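Local coordinates for oxalate biosynthetic component 1 (Burkholderia thailandensis, PDB 5IKY), which is an enzyme of quorum sensing-dependent oxalate production, combining a serine hydrolase activity, carried on an alpha/beta-hydrolase fold, with an additional lyase activity, at residues A[563-568]-A[680-685]. Sequence-based numbering, arbitrary orientation.
Sequences PIVDTY and KPLPLR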
loop_
_atom_site.group_PDB
_atom_site.type_symbol
_atom_site.label_atom_id
_atom_site.label_comp_id
_atom_site.label_asym_id
_atom_site.label_seq_id
_atom_site.Cartn_x
_atom_site.Cartn_y
_atom_site.Cartn_z
ATOM N N PRO A 563 6.816 -19.348 -25.841
ATOM C CA PRO A 563 5.661 -19.814 -25.060
ATOM C C PRO A 563 5.021 -18.713 -24.219
ATOM O O PRO A 563 3.842 -18.793 -23.879
ATOM C CB PRO A 563 6.261 -20.905 -24.164
ATOM C CG PRO A 563 7.704 -20.572 -24.073
ATOM C CD PRO A 563 8.064 -20.008 -25.413
ATOM N N ILE A 564 5.799 -17.691 -23.891
ATOM C CA ILE A 564 5.308 -16.581 -23.083
ATOM C C ILE A 564 4.469 -15.617 -23.913
ATOM O O ILE A 564 3.461 -15.084 -23.440
ATOM C CB ILE A 564 6.471 -15.837 -22.424
ATOM C CG1 ILE A 564 7.073 -16.722 -21.340
ATOM C CG2 ILE A 564 6.011 -14.494 -21.867
ATOM C CD1 ILE A 564 8.179 -16.093 -20.625
ATOM N N VAL A 565 4.883 -15.413 -25.158
ATOM C CA VAL A 565 4.095 -14.634 -26.100
ATOM C C VAL A 565 2.708 -15.251 -26.246
ATOM O O VAL A 565 1.701 -14.542 -26.266
ATOM C CB VAL A 565 4.783 -14.548 -27.472
ATOM C CG1 VAL A 565 3.889 -13.843 -28.485
ATOM C CG2 VAL A 565 6.120 -13.833 -27.342
ATOM N N ASP A 566 2.661 -16.578 -26.319
ATOM C CA ASP A 566 1.389 -17.280 -26.442
ATOM C C ASP A 566 0.533 -17.058 -25.200
ATOM O O ASP A 566 -0.675 -16.837 -25.301
ATOM C CB ASP A 566 1.610 -18.775 -26.673
ATOM C CG ASP A 566 0.351 -19.483 -27.137
ATOM O OD1 ASP A 566 0.007 -19.361 -28.332
ATOM O OD2 ASP A 566 -0.296 -20.158 -26.309
ATOM N N THR A 567 1.167 -17.113 -24.033
ATOM C CA THR A 567 0.482 -16.844 -22.774
ATOM C C THR A 567 -0.125 -15.442 -22.774
ATOM O O THR A 567 -1.272 -15.252 -22.369
ATOM C CB THR A 567 1.431 -16.984 -21.568
ATOM O OG1 THR A 567 1.897 -18.335 -21.473
ATOM C CG2 THR A 567 0.716 -16.608 -20.279
ATOM N N TYR A 568 0.647 -14.467 -23.246
ATOM C CA TYR A 568 0.172 -13.090 -23.314
ATOM C C TYR A 568 -0.968 -12.932 -24.315
ATOM O O TYR A 568 -1.926 -12.205 -24.061
ATOM C CB TYR A 568 1.309 -12.134 -23.683
ATOM C CG TYR A 568 0.813 -10.751 -24.038
ATOM C CD1 TYR A 568 0.384 -9.875 -23.049
ATOM C CD2 TYR A 568 0.756 -10.326 -25.360
ATOM C CE1 TYR A 568 -0.082 -8.615 -23.364
ATOM C CE2 TYR A 568 0.291 -9.065 -25.686
ATOM C CZ TYR A 568 -0.126 -8.215 -24.681
ATOM O OH TYR A 568 -0.589 -6.957 -24.988
ATOM N N LYS A 680 1.623 -2.265 -33.881
ATOM C CA LYS A 680 2.627 -3.130 -33.281
ATOM C C LYS A 680 2.241 -4.594 -33.458
ATOM O O LYS A 680 1.107 -4.978 -33.172
ATOM C CB LYS A 680 2.795 -2.803 -31.797
ATOM C CG LYS A 680 3.228 -1.374 -31.522
ATOM C CD LYS A 680 3.128 -1.040 -30.044
ATOM C CE LYS A 680 3.561 0.391 -29.776
ATOM N NZ LYS A 680 3.388 0.763 -28.344
ATOM N N PRO A 681 3.185 -5.416 -33.939
ATOM C CA PRO A 681 2.975 -6.866 -34.025
ATOM C C PRO A 681 2.816 -7.491 -32.639
ATOM O O PRO A 681 3.145 -6.850 -31.642
ATOM C CB PRO A 681 4.245 -7.369 -34.717
ATOM C CG PRO A 681 5.269 -6.319 -34.442
ATOM C CD PRO A 681 4.515 -5.022 -34.433
ATOM N N LEU A 682 2.316 -8.723 -32.586
ATOM C CA LEU A 682 2.037 -9.394 -31.315
ATOM C C LEU A 682 3.249 -9.500 -30.367
ATOM O O LEU A 682 3.129 -9.150 -29.192
ATOM C CB LEU A 682 1.455 -10.790 -31.579
ATOM C CG LEU A 682 1.192 -11.693 -30.373
ATOM C CD1 LEU A 682 0.185 -11.057 -29.429
ATOM C CD2 LEU A 682 0.713 -13.064 -30.831
ATOM N N PRO A 683 4.416 -9.972 -30.858
ATOM C CA PRO A 683 5.539 -10.096 -29.916
ATOM C C PRO A 683 5.994 -8.763 -29.320
ATOM O O PRO A 683 6.469 -8.738 -28.185
ATOM C CB PRO A 683 6.655 -10.702 -30.774
ATOM C CG PRO A 683 5.949 -11.370 -31.899
ATOM C CD PRO A 683 4.776 -10.491 -32.191
ATOM N N LEU A 684 5.854 -7.676 -30.073
ATOM C CA LEU A 684 6.220 -6.358 -29.566
ATOM C C LEU A 684 5.293 -5.945 -28.426
ATOM O O LEU A 684 5.739 -5.381 -27.426
ATOM C CB LEU A 684 6.189 -5.318 -30.688
ATOM C CG LEU A 684 6.429 -3.856 -30.295
ATOM C CD1 LEU A 684 7.676 -3.713 -29.436
ATOM C CD2 LEU A 684 6.547 -2.996 -31.542
ATOM N N ARG A 685 4.006 -6.236 -28.575
ATOM C CA ARG A 685 3.034 -5.908 -27.538
ATOM C C ARG A 685 3.293 -6.745 -26.293
ATOM O O ARG A 685 3.069 -6.288 -25.170
ATOM C CB ARG A 685 1.603 -6.121 -28.042
ATOM C CG ARG A 685 1.253 -5.303 -29.280
ATOM C CD ARG A 685 -0.256 -5.179 -29.472
ATOM N NE ARG A 685 -0.901 -6.477 -29.647
ATOM C CZ ARG A 685 -1.076 -7.074 -30.821
ATOM N NH1 ARG A 685 -0.650 -6.492 -31.934
ATOM N NH2 ARG A 685 -1.675 -8.257 -30.881
#
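Val-565 and Leu-682 form the aliphatic part of this helix-to-helix contact. The methyl CG1 of Val-565, anti to the backbone N (chi1 175°), reaches across to lie 3.9 Å from Leu-682 CG and 4.0 Å from Leu-682 CD2, and the same methyl rests beside Pro-683, 4.3 Å from its CA. The other branch, Leu-682 CD1, meets the ring of Tyr-568 at its edge, near the ring plane, 4.2 Å from Tyr-568 CD2. Leu-682 thus divides its two methyls between residues about one helical turn apart.

The Tyr-568 ring extends past the leucine to pack on the first turn of helix 682-690, where Tyr-568 CE2 lies 3.8 Å from Arg-685 C, and Tyr-568 OH 3.9 Å from Arg-685 CB. The bend at chi3 (-61°) sets one face of the Arg-685 guanidinium, toward its rim, against Leu-682 CA.

The polar link runs through Glu-572: one carboxylate oxygen is hydrogen-bonded to Tyr-568 OH, the other forms a salt bridge with Arg-685 NH2.

Both segments belong to the cap domain. Helix 562-579 meets the N-terminal turn of helix 682-690, with Pro-681 at its N-cap position; Ile-564 packs against helix 530-541, and Leu-684 against helix 715-734.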